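Local atomic coordinates of VP24 (White spot syndrome virus, PDB entry 5HLJ), a protein that serves as a major structural protein of the viral envelope and is probably held in the membrane by a transmembrane helix. Residues Y50-G55 with V62-D67; D67-S72 with R96-T101; K102-V107 with L137-I142. All coordinates share one frame; numbering follows the deposited sequence.

Contact 1: residues Y50-G55 with V62-D67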
ATOM      1  N   TYR A  50     -11.872  -3.538  18.788  1.00 64.96           N
ATOM      2  CA  TYR A  50     -11.410  -3.460  20.170  1.00 67.71           C
ATOM      3  C   TYR A  50     -10.031  -4.080  20.277  1.00 66.67           C
ATOM      4  O   TYR A  50      -9.851  -5.285  20.047  1.00 66.86           O
ATOM      5  CB  TYR A  50     -12.394  -4.171  21.122  1.00 65.92           C
ATOM      6  CG  TYR A  50     -12.115  -4.018  22.614  1.00 66.91           C
ATOM      7  CD1 TYR A  50     -13.003  -3.319  23.437  1.00 75.44           C
ATOM      8  CD2 TYR A  50     -11.004  -4.605  23.211  1.00 69.01           C
ATOM      9  CE1 TYR A  50     -12.778  -3.190  24.801  1.00 69.02           C
ATOM     10  CE2 TYR A  50     -10.769  -4.479  24.575  1.00 72.31           C
ATOM     11  CZ  TYR A  50     -11.666  -3.768  25.362  1.00 73.63           C
ATOM     12  OH  TYR A  50     -11.440  -3.647  26.709  1.00 78.04           O
ATOM     13  N   VAL A  51      -9.063  -3.267  20.660  1.00 65.45           N
ATOM     14  CA  VAL A  51      -7.722  -3.768  20.832  1.00 64.30           C
ATOM     15  C   VAL A  51      -7.440  -3.969  22.318  1.00 70.10           C
ATOM     16  O   VAL A  51      -7.125  -3.009  23.020  1.00 69.68           O
ATOM     17  CB  VAL A  51      -6.688  -2.807  20.213  1.00 66.25           C
ATOM     18  CG1 VAL A  51      -5.287  -3.360  20.356  1.00 60.86           C
ATOM     19  CG2 VAL A  51      -7.014  -2.548  18.745  1.00 62.10           C
ATOM     20  N   ALA A  52      -7.545  -5.217  22.787  1.00 68.01           N
ATOM     21  CA  ALA A  52      -7.317  -5.545  24.201  1.00 68.65           C
ATOM     22  C   ALA A  52      -5.860  -5.391  24.611  1.00 67.34           C
ATOM     23  O   ALA A  52      -4.982  -5.180  23.773  1.00 69.51           O
ATOM     24  CB  ALA A  52      -7.794  -6.966  24.500  1.00 67.01           C
ATOM     25  N   GLY A  53      -5.598  -5.496  25.909  1.00 68.11           N
ATOM     26  CA  GLY A  53      -4.227  -5.475  26.395  1.00 60.96           C
ATOM     27  C   GLY A  53      -3.411  -6.676  25.924  1.00 65.20           C
ATOM     28  O   GLY A  53      -3.959  -7.710  25.536  1.00 65.24           O
ATOM     29  N   GLN A  54      -2.094  -6.546  25.974  1.00 61.19           N
ATOM     30  CA  GLN A  54      -1.210  -7.616  25.538  1.00 67.88           C
ATOM     31  C   GLN A  54      -1.467  -8.937  26.253  1.00 70.31           C
ATOM     32  O   GLN A  54      -1.810  -8.969  27.429  1.00 73.22           O
ATOM     33  CB  GLN A  54       0.237  -7.203  25.741  1.00 67.13           C
ATOM     34  CG  GLN A  54       0.568  -6.877  27.178  1.00 72.24           C
ATOM     35  CD  GLN A  54       1.869  -6.096  27.305  1.00 81.09           C
ATOM     36  OE1 GLN A  54       2.024  -5.016  26.721  1.00 77.75           O
ATOM     37  NE2 GLN A  54       2.812  -6.640  28.069  1.00 82.16           N
ATOM     38  N   GLY A  55      -1.300 -10.028  25.518  1.00 72.23           N
ATOM     39  CA  GLY A  55      -1.390 -11.365  26.072  1.00 67.29           C
ATOM     40  C   GLY A  55      -2.747 -11.794  26.600  1.00 71.22           C
ATOM     41  O   GLY A  55      -2.832 -12.703  27.426  1.00 74.78           O
ATOM     42  N   VAL A  62     -13.005 -13.213  24.030  1.00 68.29           N
ATOM     43  CA  VAL A  62     -14.370 -13.264  23.499  1.00 65.53           C
ATOM     44  C   VAL A  62     -15.409 -12.548  24.374  1.00 69.50           C
ATOM     45  O   VAL A  62     -16.595 -12.515  24.038  1.00 70.44           O
ATOM     46  CB  VAL A  62     -14.846 -14.723  23.279  1.00 65.13           C
ATOM     47  CG1 VAL A  62     -13.907 -15.448  22.311  1.00 64.58           C
ATOM     48  CG2 VAL A  62     -14.981 -15.470  24.595  1.00 58.55           C
ATOM     49  N   LYS A  63     -14.972 -11.968  25.487  1.00 71.19           N
ATOM     50  CA  LYS A  63     -15.892 -11.238  26.361  1.00 74.18           C
ATOM     51  C   LYS A  63     -15.800  -9.717  26.172  1.00 77.74           C
ATOM     52  O   LYS A  63     -16.633  -8.969  26.685  1.00 76.86           O
ATOM     53  CB  LYS A  63     -15.622 -11.602  27.822  1.00 75.64           C
ATOM     54  CG  LYS A  63     -15.704 -13.110  28.078  1.00 78.89           C
ATOM     55  CD  LYS A  63     -15.898 -13.465  29.550  1.00 83.82           C
ATOM     56  CE  LYS A  63     -14.601 -13.435  30.316  1.00 84.25           C
ATOM     57  NZ  LYS A  63     -14.766 -14.078  31.654  1.00 88.59           N
ATOM     58  N   LYS A  64     -14.792  -9.260  25.430  1.00 77.47           N
ATOM     59  CA  LYS A  64     -14.593  -7.831  25.239  1.00 69.20           C
ATOM     60  C   LYS A  64     -15.739  -7.202  24.458  1.00 72.75           C
ATOM     61  O   LYS A  64     -16.466  -7.882  23.731  1.00 75.13           O
ATOM     62  CB  LYS A  64     -13.271  -7.565  24.538  1.00 68.51           C
ATOM     63  CG  LYS A  64     -12.093  -8.169  25.237  1.00 69.87           C
ATOM     64  CD  LYS A  64     -11.883  -7.582  26.607  1.00 65.77           C
ATOM     65  CE  LYS A  64     -10.712  -8.248  27.287  1.00 69.61           C
ATOM     66  NZ  LYS A  64     -10.322  -7.539  28.532  1.00 69.47           N
ATOM     67  N   LYS A  65     -15.900  -5.896  24.628  1.00 78.25           N
ATOM     68  CA  LYS A  65     -17.046  -5.188  24.071  1.00 80.70           C
ATOM     69  C   LYS A  65     -16.700  -4.621  22.701  1.00 74.69           C
ATOM     70  O   LYS A  65     -16.295  -3.457  22.581  1.00 79.22           O
ATOM     71  CB  LYS A  65     -17.493  -4.062  24.999  1.00 81.10           C
ATOM     72  CG  LYS A  65     -18.455  -4.515  26.084  1.00 93.26           C
ATOM     73  CD  LYS A  65     -18.312  -3.676  27.348  1.00 99.13           C
ATOM     74  CE  LYS A  65     -19.494  -3.891  28.293  1.00107.44           C
ATOM     75  NZ  LYS A  65     -19.297  -3.090  29.532  1.00111.41           N
ATOM     76  N   GLY A  66     -16.885  -5.434  21.665  1.00 71.85           N
ATOM     77  CA  GLY A  66     -16.604  -5.008  20.313  1.00 68.51           C
ATOM     78  C   GLY A  66     -17.033  -6.061  19.333  1.00 68.78           C
ATOM     79  O   GLY A  66     -17.503  -7.116  19.718  1.00 67.71           O
ATOM     80  N   ASP A  67     -16.857  -5.765  18.056  1.00 68.13           N
ATOM     81  CA  ASP A  67     -17.236  -6.686  17.001  1.00 70.93           C
ATOM     82  C   ASP A  67     -16.044  -7.514  16.504  1.00 70.11           C
ATOM     83  O   ASP A  67     -16.202  -8.647  16.030  1.00 68.92           O
ATOM     84  CB  ASP A  67     -17.867  -5.909  15.841  1.00 73.13           C
ATOM     85  CG  ASP A  67     -19.150  -5.190  16.252  1.00 74.86           C
ATOM     86  OD1 ASP A  67     -20.205  -5.861  16.307  1.00 77.91           O
ATOM     87  OD2 ASP A  67     -19.100  -3.963  16.515  1.00 73.77           O
TER
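One face of the Y50 ring carries the side chain of K64. K64 CB sits almost over the ring centre, 4.0 Å from the centroid and 11° off the ring normal, a CH-pi contact. The lysine chain then runs across the same ring toward its hydroxyl end. K64 CD lies 3.9 Å from Y50 CE2 and about as far from the hydroxyl oxygen. The methylenes, not the ammonium group, meet the aromatic surface. A bend at chi2 (-63°) keeps the lysine chain against the ring. The methyl of A52, two residues on from the tyrosine, lies in the ring plane at an edge. It also touches the lysine, with A52 CB 4.2 Å from K64 CE.

The carbonyl of K65 comes in obliquely, and its O is 3.4 Å from Y50 CD1. The K65 side chain leads away. G66 lies beside the root of the tyrosine, where its CA is 4.4 Å from Y50 CB. Y50 CG is anti to the backbone N (chi1 -173°), and this brings the ring against K64 and K65. A weak backbone bond from G66 N to K64 O, 3.2 Å, lies within the loop.

I69 of the neighbouring strand 68-72 touches both Y50 and K64. Y50 is also bonded through its backbone to I68 and L70 of that strand. No hydrogen bond joins 50-55 to 62-67. Between these two segments the link is CH-pi and hydrocarbon packing, with a lysine supplying methylenes rather than charge; D67 adds hydrogen bonds to K48 of the same strand as Y50.

Contact 2: residues D67-S72 with R96-T101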
ATOM      1  N   ASP A  67     -16.857  -5.765  18.056  1.00 68.13           N
ATOM      2  CA  ASP A  67     -17.236  -6.686  17.001  1.00 70.93           C
ATOM      3  C   ASP A  67     -16.044  -7.514  16.504  1.00 70.11           C
ATOM      4  O   ASP A  67     -16.202  -8.647  16.030  1.00 68.92           O
ATOM      5  CB  ASP A  67     -17.867  -5.909  15.841  1.00 73.13           C
ATOM      6  CG  ASP A  67     -19.150  -5.190  16.252  1.00 74.86           C
ATOM      7  OD1 ASP A  67     -20.205  -5.861  16.307  1.00 77.91           O
ATOM      8  OD2 ASP A  67     -19.100  -3.963  16.515  1.00 73.77           O
ATOM      9  N   ILE A  68     -14.858  -6.924  16.615  1.00 65.98           N
ATOM     10  CA  ILE A  68     -13.596  -7.552  16.241  1.00 64.70           C
ATOM     11  C   ILE A  68     -12.604  -7.262  17.368  1.00 69.83           C
ATOM     12  O   ILE A  68     -12.380  -6.095  17.704  1.00 69.33           O
ATOM     13  CB  ILE A  68     -13.056  -7.014  14.889  1.00 65.78           C
ATOM     14  CG1 ILE A  68     -14.033  -7.315  13.752  1.00 66.70           C
ATOM     15  CG2 ILE A  68     -11.716  -7.605  14.574  1.00 62.44           C
ATOM     16  CD1 ILE A  68     -13.689  -6.610  12.450  1.00 61.01           C
ATOM     17  N   ILE A  69     -12.040  -8.311  17.969  1.00 63.39           N
ATOM     18  CA  ILE A  69     -11.192  -8.154  19.144  1.00 58.12           C
ATOM     19  C   ILE A  69      -9.792  -8.648  18.841  1.00 66.00           C
ATOM     20  O   ILE A  69      -9.610  -9.783  18.385  1.00 64.86           O
ATOM     21  CB  ILE A  69     -11.735  -8.945  20.376  1.00 63.86           C
ATOM     22  CG1 ILE A  69     -13.261  -8.958  20.396  1.00 67.83           C
ATOM     23  CG2 ILE A  69     -11.160  -8.386  21.686  1.00 64.52           C
ATOM     24  CD1 ILE A  69     -13.885  -7.599  20.641  1.00 66.51           C
ATOM     25  N   LEU A  70      -8.798  -7.815  19.119  1.00 64.70           N
ATOM     26  CA  LEU A  70      -7.425  -8.170  18.834  1.00 59.44           C
ATOM     27  C   LEU A  70      -6.565  -8.121  20.085  1.00 68.30           C
ATOM     28  O   LEU A  70      -6.772  -7.273  20.955  1.00 67.42           O
ATOM     29  CB  LEU A  70      -6.823  -7.233  17.788  1.00 59.94           C
ATOM     30  CG  LEU A  70      -7.489  -7.055  16.427  1.00 62.60           C
ATOM     31  CD1 LEU A  70      -8.560  -5.977  16.471  1.00 57.48           C
ATOM     32  CD2 LEU A  70      -6.419  -6.706  15.422  1.00 58.66           C
ATOM     33  N   THR A  71      -5.588  -9.027  20.155  1.00 64.13           N
ATOM     34  CA  THR A  71      -4.526  -8.952  21.150  1.00 61.40           C
ATOM     35  C   THR A  71      -3.200  -9.382  20.504  1.00 61.04           C
ATOM     36  O   THR A  71      -3.168 -10.291  19.679  1.00 67.21           O
ATOM     37  CB  THR A  71      -4.834  -9.836  22.402  1.00 65.50           C
ATOM     38  OG1 THR A  71      -3.804  -9.667  23.378  1.00 66.08           O
ATOM     39  CG2 THR A  71      -4.927 -11.316  22.031  1.00 57.71           C
ATOM     40  N   SER A  72      -2.116  -8.703  20.847  1.00 63.48           N
ATOM     41  CA  SER A  72      -0.794  -9.147  20.442  1.00 65.04           C
ATOM     42  C   SER A  72      -0.176  -9.953  21.578  1.00 67.74           C
ATOM     43  O   SER A  72      -0.309  -9.584  22.747  1.00 69.80           O
ATOM     44  CB  SER A  72       0.091  -7.961  20.063  1.00 62.98           C
ATOM     45  OG  SER A  72       0.114  -6.983  21.085  1.00 63.26           O
ATOM     46  N   ARG A  96      -3.913 -12.513  18.046  1.00 61.48           N
ATOM     47  CA  ARG A  96      -5.115 -13.324  18.101  1.00 63.10           C
ATOM     48  C   ARG A  96      -6.283 -12.387  17.852  1.00 61.53           C
ATOM     49  O   ARG A  96      -6.406 -11.339  18.495  1.00 68.41           O
ATOM     50  CB  ARG A  96      -5.242 -14.051  19.452  1.00 65.08           C
ATOM     51  CG  ARG A  96      -4.044 -14.963  19.796  1.00 68.42           C
ATOM     52  CD  ARG A  96      -4.083 -16.287  19.027  1.00 63.08           C
ATOM     53  NE  ARG A  96      -5.187 -17.143  19.480  1.00 66.43           N
ATOM     54  CZ  ARG A  96      -5.689 -18.152  18.774  1.00 67.34           C
ATOM     55  NH1 ARG A  96      -5.193 -18.433  17.575  1.00 66.04           N
ATOM     56  NH2 ARG A  96      -6.702 -18.868  19.251  1.00 64.20           N
ATOM     57  N   VAL A  97      -7.126 -12.745  16.896  1.00 65.31           N
ATOM     58  CA  VAL A  97      -8.179 -11.855  16.454  1.00 60.97           C
ATOM     59  C   VAL A  97      -9.517 -12.562  16.487  1.00 62.67           C
ATOM     60  O   VAL A  97      -9.735 -13.540  15.772  1.00 61.34           O
ATOM     61  CB  VAL A  97      -7.919 -11.311  15.020  1.00 61.77           C
ATOM     62  CG1 VAL A  97      -9.029 -10.347  14.591  1.00 57.40           C
ATOM     63  CG2 VAL A  97      -6.577 -10.619  14.944  1.00 57.58           C
ATOM     64  N   TYR A  98     -10.418 -12.041  17.317  1.00 63.87           N
ATOM     65  CA  TYR A  98     -11.764 -12.566  17.402  1.00 63.64           C
ATOM     66  C   TYR A  98     -12.676 -11.827  16.431  1.00 65.73           C
ATOM     67  O   TYR A  98     -12.921 -10.634  16.583  1.00 66.69           O
ATOM     68  CB  TYR A  98     -12.297 -12.457  18.835  1.00 65.03           C
ATOM     69  CG  TYR A  98     -13.657 -13.085  19.045  1.00 66.97           C
ATOM     70  CD1 TYR A  98     -13.987 -14.288  18.431  1.00 62.96           C
ATOM     71  CD2 TYR A  98     -14.598 -12.495  19.888  1.00 62.99           C
ATOM     72  CE1 TYR A  98     -15.223 -14.872  18.619  1.00 65.36           C
ATOM     73  CE2 TYR A  98     -15.844 -13.079  20.088  1.00 61.77           C
ATOM     74  CZ  TYR A  98     -16.149 -14.264  19.454  1.00 70.55           C
ATOM     75  OH  TYR A  98     -17.383 -14.855  19.645  1.00 74.24           O
ATOM     76  N   ASN A  99     -13.165 -12.552  15.432  1.00 64.89           N
ATOM     77  CA  ASN A  99     -14.122 -12.026  14.477  1.00 66.07           C
ATOM     78  C   ASN A  99     -15.532 -12.403  14.902  1.00 70.79           C
ATOM     79  O   ASN A  99     -15.994 -13.534  14.677  1.00 65.95           O
ATOM     80  CB  ASN A  99     -13.830 -12.544  13.062  1.00 61.41           C
ATOM     81  CG  ASN A  99     -14.870 -12.083  12.038  1.00 68.27           C
ATOM     82  OD1 ASN A  99     -15.671 -11.184  12.307  1.00 67.51           O
ATOM     83  ND2 ASN A  99     -14.855 -12.700  10.855  1.00 64.69           N
ATOM     84  N   ASN A 100     -16.213 -11.444  15.517  1.00 69.11           N
ATOM     85  CA  ASN A 100     -17.583 -11.647  15.954  1.00 66.22           C
ATOM     86  C   ASN A 100     -18.558 -10.813  15.118  1.00 68.32           C
ATOM     87  O   ASN A 100     -19.514 -10.262  15.648  1.00 70.38           O
ATOM     88  CB  ASN A 100     -17.730 -11.307  17.442  1.00 70.71           C
ATOM     89  CG  ASN A 100     -18.941 -11.985  18.083  1.00 73.96           C
ATOM     90  OD1 ASN A 100     -19.533 -12.916  17.520  1.00 70.09           O
ATOM     91  ND2 ASN A 100     -19.298 -11.530  19.269  1.00 65.23           N
ATOM     92  N   THR A 101     -18.290 -10.714  13.818  1.00 67.92           N
ATOM     93  CA  THR A 101     -19.239 -10.159  12.865  1.00 71.78           C
ATOM     94  C   THR A 101     -20.001 -11.323  12.224  1.00 73.30           C
ATOM     95  O   THR A 101     -19.784 -12.484  12.571  1.00 69.94           O
ATOM     96  CB  THR A 101     -18.548  -9.299  11.765  1.00 71.95           C
ATOM     97  OG1 THR A 101     -17.859 -10.147  10.835  1.00 69.68           O
ATOM     98  CG2 THR A 101     -17.559  -8.312  12.370  1.00 64.68           C
TER
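I68, L70 and V97 pack together on one wholly buried face of an antiparallel strand pair. I68 CG2 meets V97 CG1 at 3.8 Å. L70 lies alongside V97 and points the same way, with L70 CD2 3.9 Å from V97 CG2. With chi1 at -179°, V97 turns CG1 toward I68 and CG2 toward L70.

On the other face the contacts are as close, but the solvent is nearer. I69 CG1 reaches the edge of the Y98 ring, 3.8 Å from CD2, and T71 CG2 touches R96 CB. I69 and T71 are also buried, against L61 of helix 58-61. R96 and Y98 are partly exposed and their ends lead away from strand 68-72. The R96 guanidinium turns to a salt bridge with D58, and T71 OG1 bonds to G53 O.

Between the faces runs the backbone ladder. I69 and Y98 exchange two bonds, I69 N to Y98 O at 2.8 Å and Y98 N to I69 O at 2.6 Å. T71 and R96 form a second such pair. N100 N to D67 O, 2.8 Å, extends the bonding past the strands. There N99 OD1 takes both the hydroxyl and the N-H of T101. The whole is a regular antiparallel beta ladder inside a mixed sheet, and strand 90-99 runs out into an Asx turn at N99.

Contact 3: residues K102-V107 with L137-I142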
ATOM      1  N   LYS A 102     -20.888 -11.019  11.290  1.00 73.09           N
ATOM      2  CA  LYS A 102     -21.684 -12.062  10.655  1.00 76.95           C
ATOM      3  C   LYS A 102     -21.015 -12.654   9.412  1.00 76.53           C
ATOM      4  O   LYS A 102     -21.584 -13.525   8.762  1.00 77.00           O
ATOM      5  CB  LYS A 102     -23.062 -11.519  10.278  1.00 85.42           C
ATOM      6  CG  LYS A 102     -23.948 -11.135  11.461  1.00 94.45           C
ATOM      7  CD  LYS A 102     -25.262 -10.537  10.963  1.00107.16           C
ATOM      8  CE  LYS A 102     -26.171 -10.091  12.106  1.00115.88           C
ATOM      9  NZ  LYS A 102     -27.416  -9.428  11.598  1.00112.99           N
ATOM     10  N   ARG A 103     -19.811 -12.199   9.075  1.00 73.78           N
ATOM     11  CA  ARG A 103     -19.127 -12.753   7.905  1.00 74.82           C
ATOM     12  C   ARG A 103     -17.637 -12.950   8.095  1.00 70.23           C
ATOM     13  O   ARG A 103     -17.005 -12.282   8.906  1.00 70.04           O
ATOM     14  CB  ARG A 103     -19.342 -11.869   6.682  1.00 76.47           C
ATOM     15  CG  ARG A 103     -20.611 -12.182   5.942  1.00 89.34           C
ATOM     16  CD  ARG A 103     -20.671 -11.481   4.595  1.00 97.91           C
ATOM     17  NE  ARG A 103     -19.521 -11.729   3.726  1.00 90.17           N
ATOM     18  CZ  ARG A 103     -19.526 -11.461   2.421  1.00 91.11           C
ATOM     19  NH1 ARG A 103     -20.609 -10.944   1.861  1.00 92.27           N
ATOM     20  NH2 ARG A 103     -18.462 -11.713   1.670  1.00 94.85           N
ATOM     21  N   ASP A 104     -17.099 -13.893   7.335  1.00 70.04           N
ATOM     22  CA  ASP A 104     -15.664 -14.018   7.160  1.00 68.79           C
ATOM     23  C   ASP A 104     -15.068 -12.699   6.660  1.00 69.50           C
ATOM     24  O   ASP A 104     -15.688 -11.985   5.867  1.00 68.31           O
ATOM     25  CB  ASP A 104     -15.350 -15.141   6.177  1.00 66.93           C
ATOM     26  CG  ASP A 104     -15.568 -16.526   6.777  1.00 66.73           C
ATOM     27  OD1 ASP A 104     -15.407 -17.518   6.034  1.00 72.09           O
ATOM     28  OD2 ASP A 104     -15.856 -16.632   7.991  1.00 68.22           O
ATOM     29  N   ILE A 105     -13.870 -12.385   7.141  1.00 64.99           N
ATOM     30  CA  ILE A 105     -13.132 -11.199   6.726  1.00 64.27           C
ATOM     31  C   ILE A 105     -11.753 -11.602   6.234  1.00 63.45           C
ATOM     32  O   ILE A 105     -11.091 -12.412   6.877  1.00 64.61           O
ATOM     33  CB  ILE A 105     -12.963 -10.210   7.882  1.00 65.27           C
ATOM     34  CG1 ILE A 105     -14.327  -9.721   8.368  1.00 65.88           C
ATOM     35  CG2 ILE A 105     -12.054  -9.065   7.474  1.00 64.19           C
ATOM     36  CD1 ILE A 105     -14.242  -8.949   9.644  1.00 62.48           C
ATOM     37  N   THR A 106     -11.318 -11.062   5.101  1.00 62.71           N
ATOM     38  CA  THR A 106      -9.938 -11.268   4.676  1.00 63.68           C
ATOM     39  C   THR A 106      -9.112 -10.021   5.000  1.00 66.99           C
ATOM     40  O   THR A 106      -9.524  -8.887   4.717  1.00 68.26           O
ATOM     41  CB  THR A 106      -9.819 -11.602   3.157  1.00 70.48           C
ATOM     42  OG1 THR A 106     -10.594 -12.772   2.848  1.00 68.95           O
ATOM     43  CG2 THR A 106      -8.350 -11.874   2.767  1.00 63.90           C
ATOM     44  N   VAL A 107      -7.966 -10.221   5.636  1.00 58.19           N
ATOM     45  CA  VAL A 107      -6.993  -9.147   5.735  1.00 59.98           C
ATOM     46  C   VAL A 107      -6.106  -9.223   4.492  1.00 62.89           C
ATOM     47  O   VAL A 107      -5.310 -10.142   4.352  1.00 62.71           O
ATOM     48  CB  VAL A 107      -6.165  -9.232   7.036  1.00 61.36           C
ATOM     49  CG1 VAL A 107      -5.255  -8.012   7.179  1.00 57.26           C
ATOM     50  CG2 VAL A 107      -7.102  -9.312   8.234  1.00 56.22           C
ATOM     51  N   LEU A 137      -9.966 -14.158   8.417  1.00 63.20           N
ATOM     52  CA  LEU A 137     -10.467 -14.199   9.782  1.00 64.30           C
ATOM     53  C   LEU A 137     -11.854 -14.865   9.748  1.00 63.21           C
ATOM     54  O   LEU A 137     -12.850 -14.248   9.367  1.00 64.26           O
ATOM     55  CB  LEU A 137     -10.528 -12.796  10.395  1.00 58.87           C
ATOM     56  CG  LEU A 137      -9.283 -11.904  10.235  1.00 62.41           C
ATOM     57  CD1 LEU A 137      -9.550 -10.457  10.704  1.00 54.51           C
ATOM     58  CD2 LEU A 137      -8.095 -12.470  10.972  1.00 58.17           C
ATOM     59  N   LYS A 138     -11.900 -16.142  10.097  1.00 61.41           N
ATOM     60  CA  LYS A 138     -13.164 -16.875  10.105  1.00 66.26           C
ATOM     61  C   LYS A 138     -14.083 -16.296  11.188  1.00 64.09           C
ATOM     62  O   LYS A 138     -13.624 -15.947  12.279  1.00 62.62           O
ATOM     63  CB  LYS A 138     -12.912 -18.365  10.341  1.00 65.25           C
ATOM     64  CG  LYS A 138     -12.006 -19.011   9.311  1.00 63.61           C
ATOM     65  CD  LYS A 138     -12.673 -19.046   7.957  1.00 65.34           C
ATOM     66  CE  LYS A 138     -13.830 -20.039   7.950  1.00 66.31           C
ATOM     67  NZ  LYS A 138     -14.402 -20.218   6.589  1.00 72.66           N
ATOM     68  N   LYS A 139     -15.364 -16.160  10.878  1.00 66.01           N
ATOM     69  CA  LYS A 139     -16.305 -15.632  11.863  1.00 71.50           C
ATOM     70  C   LYS A 139     -16.615 -16.636  12.989  1.00 70.35           C
ATOM     71  O   LYS A 139     -16.614 -17.845  12.772  1.00 64.84           O
ATOM     72  CB  LYS A 139     -17.593 -15.197  11.179  1.00 69.78           C
ATOM     73  CG  LYS A 139     -18.401 -16.320  10.574  1.00 72.95           C
ATOM     74  CD  LYS A 139     -19.732 -15.772  10.077  1.00 72.42           C
ATOM     75  CE  LYS A 139     -20.638 -16.892   9.602  1.00 80.43           C
ATOM     76  NZ  LYS A 139     -19.922 -17.822   8.696  1.00 82.32           N
ATOM     77  N   ASN A 140     -16.874 -16.102  14.182  1.00 68.21           N
ATOM     78  CA  ASN A 140     -17.110 -16.886  15.393  1.00 69.12           C
ATOM     79  C   ASN A 140     -15.895 -17.682  15.788  1.00 71.22           C
ATOM     80  O   ASN A 140     -16.000 -18.702  16.470  1.00 74.01           O
ATOM     81  CB  ASN A 140     -18.308 -17.826  15.228  1.00 75.60           C
ATOM     82  CG  ASN A 140     -19.615 -17.077  15.180  1.00 77.86           C
ATOM     83  OD1 ASN A 140     -20.362 -17.163  14.202  1.00 78.40           O
ATOM     84  ND2 ASN A 140     -19.889 -16.310  16.233  1.00 78.95           N
ATOM     85  N   ARG A 141     -14.732 -17.210  15.358  1.00 67.38           N
ATOM     86  CA  ARG A 141     -13.511 -17.913  15.657  1.00 65.48           C
ATOM     87  C   ARG A 141     -12.441 -16.929  16.075  1.00 66.64           C
ATOM     88  O   ARG A 141     -12.479 -15.755  15.697  1.00 63.56           O
ATOM     89  CB  ARG A 141     -13.066 -18.736  14.449  1.00 68.04           C
ATOM     90  CG  ARG A 141     -12.215 -19.931  14.822  1.00 72.11           C
ATOM     91  CD  ARG A 141     -11.760 -20.689  13.596  1.00 75.40           C
ATOM     92  NE  ARG A 141     -12.883 -21.226  12.823  1.00 74.19           N
ATOM     93  CZ  ARG A 141     -12.735 -21.890  11.677  1.00 73.54           C
ATOM     94  NH1 ARG A 141     -11.509 -22.098  11.198  1.00 68.92           N
ATOM     95  NH2 ARG A 141     -13.803 -22.346  11.022  1.00 65.39           N
ATOM     96  N   ILE A 142     -11.512 -17.397  16.901  1.00 61.80           N
ATOM     97  CA  ILE A 142     -10.310 -16.636  17.173  1.00 65.39           C
ATOM     98  C   ILE A 142      -9.248 -17.094  16.172  1.00 68.74           C
ATOM     99  O   ILE A 142      -8.998 -18.290  16.015  1.00 67.83           O
ATOM    100  CB  ILE A 142      -9.835 -16.824  18.617  1.00 63.96           C
ATOM    101  CG1 ILE A 142     -11.013 -16.606  19.576  1.00 64.91           C
ATOM    102  CG2 ILE A 142      -8.704 -15.864  18.949  1.00 61.81           C
ATOM    103  CD1 ILE A 142     -10.639 -16.719  21.029  1.00 60.65           C
TER
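D104 and K138 form a salt bridge, with K138 NZ 2.9 Å from D104 OD1. The ammonium meets this oxygen on the syn side, 23° out of the carboxylate plane. Bends at chi2 and chi3 fold the K138 chain back to reach it. N172 ND2 bonds to the same oxygen. The other oxygen, D104 OD2, accepts from the backbone K139 N at 3.0 Å, in a fairly straight bond (163° at the hydrogen). Both carboxylate oxygens are thus engaged, and the group is fixed in rotation.

Next to it lies one antiparallel backbone pair. I105 N bonds to L137 O at 3.1 Å, and L137 N returns to I105 O at 2.6 Å. K139 lays its chain along the opposite segment, where its CD is 3.2 Å from K102 O.

Packing continues inward through L137. Its CD1 touches V107 CG2 at 3.7 Å and approaches I105 CG2 more loosely. F168 of strand 161-170 touches both I105 and V107.

K138 also begins the type II turn that runs to R141. The buried D104 carboxylate therefore grips the start of this turn by charge and by a backbone N-H. The adjacent lysines and N172 would probably help keep it ionised.

In the fold
Contact 2 is the buried one, contact 1 lies at the surface, and contact 3 is partly buried. All three reach the same mixed sheet. Contacts 1 and 2 share D67 and neighbouring strands 48-51 and 68-72, joined by bonds such as Y50 N to I68 O. Contact 3 meets contact 2 through N99, whose ND2 bonds to L137 O and whose O accepts from N140 N. Contacts 1 and 3 touch more lightly, where V62 packs on I142. The chemistry follows position. The central strand pair relies on backbone bonds and aliphatic packing. The outer loop uses a lysine chain on an aromatic ring, while the turn region uses a carboxylate.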